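Local coordinates for Hit-like protein involved in cell-cycle regulation (Bartonella henselae, PDB 3LB5) that probably binds nucleotides and hydrolyses nucleotide substrates, as a histidine triad (HIT) family member, and may take part in cell-cycle regulation, at residues B[62-67]-B[127-132]; B[72-77]-B[120-125]. One frame throughout, in Å; residues are numbered along the deposited sequence.

Interaction 1. Residues B[62-67]-B[127-132]; sequences PGHTLV and HIIPRM
P62 meets P130 before the strands pair: the carbonyl O of P62 lies 3.2 Å from CG of P130. G63 follows with positive phi (94°), a conformation that suits glycine. Its carbonyl O accepts a 2.8 Å bond from OG1 of T65, which ties the turn to the start of the strand.

H64 carries most of the side-chain chemistry. With CG anti to the backbone N (chi1 180°), the imidazole runs alongside I129. CG1 of I129 sits over the centre of one ring face, 3.7 Å from its centroid, a CH-pi contact. At the ring edge and in its plane, NE2 of H64 bonds ND1 of H127 at 3.0 Å. The two rings meet rim to rim with planes 61° apart. The backbone N of Q60 bonds ND1 of H64, so both ring nitrogens are held and the ring is fixed in rotation.

T65 makes the antiparallel hydrogen-bonded pair with I128: T65 N to I128 O is 3.0 Å, and I128 N to T65 O is 2.7 Å. L66 and H127 form the next, non-hydrogen-bonded pair. CD2 of L66 lies 3.3 Å from ND1 of H127, and the L66 side chain is also near the unknown ligand. V67 turns CG2 to CD1 of I128 in a tight 3.4 Å contact.

H127 is the last histidine of the HxHxH signature of the HIT fold. In the five-stranded antiparallel sheet, 65-69 is the middle strand and 126-131 its neighbour, flanked by 51-55 and 106-113. T65, V67 and P130 pack on helix 81-101.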
ATOM      1  N   PRO B  62       5.815  12.339  12.481  1.00 13.67           N
ATOM      2  CA  PRO B  62       6.192  13.551  11.743  1.00 13.03           C
ATOM      3  C   PRO B  62       6.736  13.215  10.357  1.00 12.33           C
ATOM      4  O   PRO B  62       7.525  12.273  10.206  1.00 11.85           O
ATOM      5  CB  PRO B  62       7.278  14.180  12.623  1.00 13.65           C
ATOM      6  CG  PRO B  62       7.023  13.601  14.002  1.00 13.63           C
ATOM      7  CD  PRO B  62       6.588  12.196  13.732  1.00 13.59           C
ATOM      8  N   GLY B  63       6.272  13.951   9.352  1.00 11.20           N
ATOM      9  CA  GLY B  63       6.641  13.662   7.958  1.00 10.13           C
ATOM     10  C   GLY B  63       5.685  12.760   7.172  1.00  8.97           C
ATOM     11  O   GLY B  63       5.906  12.502   5.980  1.00  7.97           O
ATOM     12  N   HIS B  64       4.648  12.278   7.850  1.00  8.35           N
ATOM     13  CA  HIS B  64       3.573  11.434   7.267  1.00  8.60           C
ATOM     14  C   HIS B  64       2.978  12.164   6.052  1.00  8.45           C
ATOM     15  O   HIS B  64       2.444  13.281   6.179  1.00  8.04           O
ATOM     16  CB  HIS B  64       2.518  11.202   8.361  1.00  8.62           C
ATOM     17  CG  HIS B  64       1.328  10.368   7.962  1.00  7.88           C
ATOM     18  ND1 HIS B  64       0.449   9.883   8.903  1.00  9.47           N
ATOM     19  CD2 HIS B  64       0.858   9.945   6.761  1.00  9.37           C
ATOM     20  CE1 HIS B  64      -0.520   9.209   8.304  1.00  9.22           C
ATOM     21  NE2 HIS B  64      -0.299   9.235   7.003  1.00  8.21           N
ATOM     22  N   THR B  65       3.113  11.530   4.894  1.00  7.90           N
ATOM     23  CA  THR B  65       2.744  12.103   3.605  1.00  8.32           C
ATOM     24  C   THR B  65       1.675  11.241   2.935  1.00  8.35           C
ATOM     25  O   THR B  65       1.657   9.997   3.093  1.00  7.02           O
ATOM     26  CB  THR B  65       3.985  12.200   2.695  1.00  8.77           C
ATOM     27  OG1 THR B  65       5.040  12.877   3.390  1.00 10.47           O
ATOM     28  CG2 THR B  65       3.676  12.957   1.365  1.00  8.10           C
ATOM     29  N   LEU B  66       0.791  11.911   2.184  1.00  8.18           N
ATOM     30  CA  LEU B  66      -0.229  11.232   1.403  1.00  8.19           C
ATOM     31  C   LEU B  66       0.080  11.382  -0.084  1.00  7.47           C
ATOM     32  O   LEU B  66       0.528  12.446  -0.528  1.00  7.01           O
ATOM     33  CB  LEU B  66      -1.610  11.821   1.704  1.00  7.93           C
ATOM     34  CG  LEU B  66      -2.032  11.806   3.168  1.00 11.22           C
ATOM     35  CD1 LEU B  66      -3.438  12.378   3.331  1.00 12.95           C
ATOM     36  CD2 LEU B  66      -1.967  10.396   3.690  1.00 10.83           C
ATOM     37  N   VAL B  67      -0.173  10.330  -0.853  1.00  6.41           N
ATOM     38  CA  VAL B  67      -0.013  10.429  -2.324  1.00  7.37           C
ATOM     39  C   VAL B  67      -1.366  10.112  -2.961  1.00  7.95           C
ATOM     40  O   VAL B  67      -1.974   9.076  -2.639  1.00  7.31           O
ATOM     41  CB  VAL B  67       1.025   9.433  -2.847  1.00  6.92           C
ATOM     42  CG1 VAL B  67       0.984   9.337  -4.397  1.00  8.37           C
ATOM     43  CG2 VAL B  67       2.441   9.845  -2.396  1.00  7.15           C
ATOM     44  N   HIS B 127      -0.926   6.187   2.174  1.00  7.70           N
ATOM     45  CA  HIS B 127      -0.190   6.731   3.314  1.00  7.79           C
ATOM     46  C   HIS B 127       1.284   6.338   3.243  1.00  8.71           C
ATOM     47  O   HIS B 127       1.619   5.144   3.063  1.00  8.52           O
ATOM     48  CB  HIS B 127      -0.751   6.164   4.632  1.00  7.64           C
ATOM     49  CG  HIS B 127      -2.156   6.551   4.904  1.00  7.04           C
ATOM     50  ND1 HIS B 127      -2.484   7.735   5.536  1.00  9.90           N
ATOM     51  CD2 HIS B 127      -3.323   5.904   4.676  1.00  9.73           C
ATOM     52  CE1 HIS B 127      -3.800   7.811   5.665  1.00 11.78           C
ATOM     53  NE2 HIS B 127      -4.332   6.711   5.156  1.00 13.25           N
ATOM     54  N   ILE B 128       2.168   7.326   3.407  1.00  8.96           N
ATOM     55  CA  ILE B 128       3.608   7.053   3.546  1.00  9.91           C
ATOM     56  C   ILE B 128       4.076   7.537   4.927  1.00 10.01           C
ATOM     57  O   ILE B 128       4.145   8.745   5.196  1.00 10.20           O
ATOM     58  CB  ILE B 128       4.474   7.667   2.422  1.00 10.01           C
ATOM     59  CG1 ILE B 128       4.118   7.073   1.052  1.00 11.11           C
ATOM     60  CG2 ILE B 128       5.945   7.326   2.645  1.00 11.02           C
ATOM     61  CD1 ILE B 128       3.087   7.806   0.298  1.00 15.83           C
ATOM     62  N   ILE B 129       4.349   6.576   5.805  1.00  9.80           N
ATOM     63  CA  ILE B 129       4.596   6.869   7.215  1.00 10.15           C
ATOM     64  C   ILE B 129       5.997   6.448   7.650  1.00 10.50           C
ATOM     65  O   ILE B 129       6.330   5.252   7.641  1.00  9.93           O
ATOM     66  CB  ILE B 129       3.521   6.221   8.144  1.00 10.38           C
ATOM     67  CG1 ILE B 129       2.099   6.469   7.609  1.00 10.87           C
ATOM     68  CG2 ILE B 129       3.703   6.688   9.613  1.00  9.76           C
ATOM     69  CD1 ILE B 129       1.013   5.723   8.368  1.00 13.86           C
ATOM     70  N   PRO B 130       6.822   7.424   8.068  1.00 10.09           N
ATOM     71  CA  PRO B 130       8.102   7.046   8.647  1.00 10.58           C
ATOM     72  C   PRO B 130       7.981   6.372  10.020  1.00 10.66           C
ATOM     73  O   PRO B 130       7.138   6.748  10.863  1.00 10.40           O
ATOM     74  CB  PRO B 130       8.851   8.380   8.760  1.00 10.82           C
ATOM     75  CG  PRO B 130       7.799   9.419   8.855  1.00 10.91           C
ATOM     76  CD  PRO B 130       6.540   8.870   8.215  1.00 10.79           C
ATOM     77  N   ARG B 131       8.815   5.358  10.228  1.00 10.99           N
ATOM     78  CA  ARG B 131       8.823   4.610  11.480  1.00 11.08           C
ATOM     79  C   ARG B 131      10.168   4.780  12.143  1.00 11.17           C
ATOM     80  O   ARG B 131      11.177   4.972  11.471  1.00 11.08           O
ATOM     81  CB  ARG B 131       8.572   3.123  11.221  1.00 11.48           C
ATOM     82  CG  ARG B 131       7.260   2.853  10.471  1.00 12.11           C
ATOM     83  CD  ARG B 131       6.090   3.390  11.267  1.00 13.25           C
ATOM     84  NE  ARG B 131       5.967   2.673  12.530  1.00 14.03           N
ATOM     85  CZ  ARG B 131       5.239   1.570  12.678  1.00 17.09           C
ATOM     86  NH1 ARG B 131       4.561   1.069  11.637  1.00 19.22           N
ATOM     87  NH2 ARG B 131       5.170   0.979  13.859  1.00 16.15           N
ATOM     88  N   MET B 132      10.164   4.748  13.467  1.00 11.82           N
ATOM     89  CA  MET B 132      11.407   4.722  14.238  1.00 12.89           C
ATOM     90  C   MET B 132      11.352   3.494  15.097  1.00 13.16           C
ATOM     91  O   MET B 132      10.280   3.120  15.585  1.00 12.66           O
ATOM     92  CB  MET B 132      11.539   5.963  15.121  1.00 13.32           C
ATOM     93  CG  MET B 132      11.596   7.283  14.359  1.00 14.54           C
ATOM     94  SD  MET B 132      13.018   7.410  13.253  1.00 19.82           S
ATOM     95  CE  MET B 132      12.875   9.120  12.727  1.00 19.55           C
TER

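Interaction 2. Residues B[72-77]-B[120-125]; sequences GSRNLL and TVYHLH
R74 and Y122 lie side by side and point the same way, their guanidinium and ring planes only 14° apart. NH2 of R74 comes 3.6 Å from CD1 of Y122, and its NH1 forms a salt bridge with E114.

H123 takes S73 over one face of its ring, with the carbonyl O of S73 3.9 Å from ND1. Bonds from ND1 to OH of Y26 and from NE2 to the carbonyl O of P69 fix the rotation of the ring.

H123 and H125 open the HxHxH motif. H125, its middle histidine, is probably the nucleophile, as in HIT enzymes. Its ND1 donates a nearly straight, in-plane 2.8 Å bond to the carbonyl O of H123, which limits the rotation of the H125 ring.

N of L124 donates a hydrogen bond to the carbonyl O of S73 (3.0 Å), bent to 145° and tilted from the carbonyl plane. With CG anti to its own N (chi1 180°), L124 lays CB against OG of S73 (3.7 Å) and carries CD1 to N of L76 (3.5 Å). OG of S73 is fixed by a 3.0 Å bond to the carbonyl O of N75. N75 OD1 accepts from N of L77 in an Asx turn, and its ND2 bonds E114, the partner of R74.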
ATOM      1  N   GLY B  72      -9.816  11.076 -10.433  1.00 11.03           N
ATOM      2  CA  GLY B  72     -10.687  10.606  -9.361  1.00 11.46           C
ATOM      3  C   GLY B  72     -11.068   9.126  -9.400  1.00 11.34           C
ATOM      4  O   GLY B  72     -11.446   8.594 -10.438  1.00 11.93           O
ATOM      5  N   SER B  73     -10.922   8.451  -8.263  1.00 11.09           N
ATOM      6  CA  SER B  73     -11.611   7.181  -8.013  1.00 10.23           C
ATOM      7  C   SER B  73     -11.825   7.124  -6.513  1.00  9.93           C
ATOM      8  O   SER B  73     -11.105   7.787  -5.763  1.00  9.91           O
ATOM      9  CB  SER B  73     -10.823   5.954  -8.524  1.00 10.12           C
ATOM     10  OG  SER B  73      -9.605   5.762  -7.835  1.00 10.76           O
ATOM     11  N   ARG B  74     -12.822   6.368  -6.068  1.00  9.25           N
ATOM     12  CA  ARG B  74     -13.090   6.257  -4.626  1.00  9.79           C
ATOM     13  C   ARG B  74     -11.915   5.624  -3.880  1.00  9.85           C
ATOM     14  O   ARG B  74     -11.614   6.003  -2.747  1.00  9.99           O
ATOM     15  CB  ARG B  74     -14.346   5.415  -4.378  1.00  9.57           C
ATOM     16  CG  ARG B  74     -15.643   6.104  -4.874  1.00  9.32           C
ATOM     17  CD  ARG B  74     -16.879   5.309  -4.581  1.00 11.17           C
ATOM     18  NE  ARG B  74     -17.159   5.154  -3.160  1.00 11.27           N
ATOM     19  CZ  ARG B  74     -16.879   4.077  -2.426  1.00 13.91           C
ATOM     20  NH1 ARG B  74     -16.269   3.012  -2.961  1.00 10.67           N
ATOM     21  NH2 ARG B  74     -17.222   4.063  -1.133  1.00 10.60           N
ATOM     22  N   ASN B  75     -11.296   4.625  -4.507  1.00  8.70           N
ATOM     23  CA  ASN B  75     -10.206   3.878  -3.863  1.00  8.97           C
ATOM     24  C   ASN B  75      -9.465   3.034  -4.893  1.00  8.49           C
ATOM     25  O   ASN B  75      -9.499   3.359  -6.083  1.00  7.50           O
ATOM     26  CB  ASN B  75     -10.713   3.075  -2.636  1.00  9.01           C
ATOM     27  CG  ASN B  75     -11.809   2.082  -2.973  1.00  7.80           C
ATOM     28  OD1 ASN B  75     -11.809   1.460  -4.027  1.00 10.31           O
ATOM     29  ND2 ASN B  75     -12.722   1.884  -2.038  1.00 10.00           N
ATOM     30  N   LEU B  76      -8.777   1.972  -4.461  1.00  9.53           N
ATOM     31  CA  LEU B  76      -7.975   1.160  -5.391  1.00  9.72           C
ATOM     32  C   LEU B  76      -8.823   0.317  -6.336  1.00 10.29           C
ATOM     33  O   LEU B  76      -8.443   0.063  -7.492  1.00 10.70           O
ATOM     34  CB  LEU B  76      -7.034   0.221  -4.599  1.00  9.64           C
ATOM     35  CG  LEU B  76      -5.966  -0.508  -5.428  1.00  8.47           C
ATOM     36  CD1 LEU B  76      -4.885   0.458  -5.761  1.00  9.80           C
ATOM     37  CD2 LEU B  76      -5.389  -1.668  -4.664  1.00  8.28           C
ATOM     38  N   LEU B  77      -9.952  -0.146  -5.815  1.00 11.08           N
ATOM     39  CA  LEU B  77     -10.853  -1.088  -6.492  1.00 11.42           C
ATOM     40  C   LEU B  77     -11.484  -0.514  -7.767  1.00 11.65           C
ATOM     41  O   LEU B  77     -11.654  -1.239  -8.748  1.00 12.09           O
ATOM     42  CB  LEU B  77     -11.955  -1.535  -5.526  1.00 11.25           C
ATOM     43  CG  LEU B  77     -11.519  -2.070  -4.147  1.00 13.91           C
ATOM     44  CD1 LEU B  77     -12.709  -2.086  -3.194  1.00 14.65           C
ATOM     45  CD2 LEU B  77     -10.942  -3.460  -4.280  1.00 12.69           C
ATOM     46  N   THR B 120     -11.030   7.078   5.321  1.00 13.28           N
ATOM     47  CA  THR B 120     -11.764   8.247   5.867  1.00 14.39           C
ATOM     48  C   THR B 120     -12.175   9.258   4.802  1.00 13.65           C
ATOM     49  O   THR B 120     -13.190   9.950   4.953  1.00 14.05           O
ATOM     50  CB  THR B 120     -10.988   8.970   6.987  1.00 14.86           C
ATOM     51  OG1 THR B 120      -9.650   9.234   6.557  1.00 19.61           O
ATOM     52  CG2 THR B 120     -10.962   8.120   8.262  1.00 16.68           C
ATOM     53  N   VAL B 121     -11.401   9.339   3.729  1.00 11.61           N
ATOM     54  CA  VAL B 121     -11.746  10.221   2.596  1.00 11.27           C
ATOM     55  C   VAL B 121     -11.838   9.319   1.386  1.00 10.06           C
ATOM     56  O   VAL B 121     -10.921   8.554   1.132  1.00  9.13           O
ATOM     57  CB  VAL B 121     -10.668  11.311   2.347  1.00 11.22           C
ATOM     58  CG1 VAL B 121     -11.036  12.164   1.107  1.00 11.69           C
ATOM     59  CG2 VAL B 121     -10.481  12.149   3.592  1.00 11.98           C
ATOM     60  N   TYR B 122     -12.961   9.392   0.673  1.00 10.26           N
ATOM     61  CA  TYR B 122     -13.267   8.468  -0.418  1.00 10.02           C
ATOM     62  C   TYR B 122     -12.707   8.909  -1.763  1.00 10.48           C
ATOM     63  O   TYR B 122     -13.415   9.005  -2.761  1.00 10.08           O
ATOM     64  CB  TYR B 122     -14.761   8.163  -0.451  1.00 11.04           C
ATOM     65  CG  TYR B 122     -15.117   7.327   0.743  1.00 11.59           C
ATOM     66  CD1 TYR B 122     -14.870   5.961   0.746  1.00 13.42           C
ATOM     67  CD2 TYR B 122     -15.625   7.909   1.897  1.00 12.68           C
ATOM     68  CE1 TYR B 122     -15.131   5.187   1.862  1.00 13.56           C
ATOM     69  CE2 TYR B 122     -15.913   7.130   3.026  1.00 14.77           C
ATOM     70  CZ  TYR B 122     -15.657   5.768   2.985  1.00 14.44           C
ATOM     71  OH  TYR B 122     -15.957   4.978   4.067  1.00 16.00           O
ATOM     72  N   HIS B 123     -11.409   9.202  -1.731  1.00 10.16           N
ATOM     73  CA  HIS B 123     -10.578   9.372  -2.910  1.00  9.92           C
ATOM     74  C   HIS B 123      -9.308   8.502  -2.722  1.00  9.69           C
ATOM     75  O   HIS B 123      -8.787   8.397  -1.606  1.00  9.76           O
ATOM     76  CB  HIS B 123     -10.202  10.851  -3.050  1.00  9.04           C
ATOM     77  CG  HIS B 123      -9.413  11.150  -4.281  1.00 10.12           C
ATOM     78  ND1 HIS B 123     -10.011  11.536  -5.461  1.00  7.77           N
ATOM     79  CD2 HIS B 123      -8.083  11.087  -4.528  1.00  7.84           C
ATOM     80  CE1 HIS B 123      -9.077  11.704  -6.387  1.00 10.57           C
ATOM     81  NE2 HIS B 123      -7.897  11.456  -5.843  1.00  9.57           N
ATOM     82  N   LEU B 124      -8.824   7.861  -3.786  1.00 10.49           N
ATOM     83  CA  LEU B 124      -7.639   6.984  -3.677  1.00  9.48           C
ATOM     84  C   LEU B 124      -6.459   7.727  -3.043  1.00  9.23           C
ATOM     85  O   LEU B 124      -6.053   8.752  -3.531  1.00  9.92           O
ATOM     86  CB  LEU B 124      -7.230   6.398  -5.047  1.00 10.18           C
ATOM     87  CG  LEU B 124      -6.000   5.457  -5.099  1.00  7.92           C
ATOM     88  CD1 LEU B 124      -6.098   4.261  -4.125  1.00  9.96           C
ATOM     89  CD2 LEU B 124      -5.763   4.978  -6.528  1.00  8.29           C
ATOM     90  N   HIS B 125      -5.963   7.243  -1.913  1.00  9.20           N
ATOM     91  CA  HIS B 125      -4.739   7.782  -1.347  1.00  9.25           C
ATOM     92  C   HIS B 125      -3.888   6.701  -0.702  1.00  9.30           C
ATOM     93  O   HIS B 125      -4.420   5.808  -0.034  1.00 10.07           O
ATOM     94  CB  HIS B 125      -5.018   8.918  -0.350  1.00  8.69           C
ATOM     95  CG  HIS B 125      -5.895   8.529   0.809  1.00  9.42           C
ATOM     96  ND1 HIS B 125      -7.232   8.233   0.658  1.00  9.99           N
ATOM     97  CD2 HIS B 125      -5.638   8.442   2.141  1.00 11.27           C
ATOM     98  CE1 HIS B 125      -7.760   7.950   1.843  1.00 12.82           C
ATOM     99  NE2 HIS B 125      -6.818   8.084   2.762  1.00  9.92           N
TER

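How the interactions relate
Both contacts are mostly buried, but interaction 1 sits nearer the middle of the chain. It joins two adjacent sheet strands by paired backbone bonds, an imidazole–imidazole bond and apolar packing. Interaction 2 joins the loops that follow strand 65-69 and precede strand 126-131. It has one backbone bond across it, with a partly exposed R74–Y122 pair. Along the chain, 72-77/120-125 is nested inside the loop closed by 62-67/127-132. They touch where V67 O packs on CB of H125. The rings of H125 and H127 also meet, so two histidines of the triad, one from each contact, lie together.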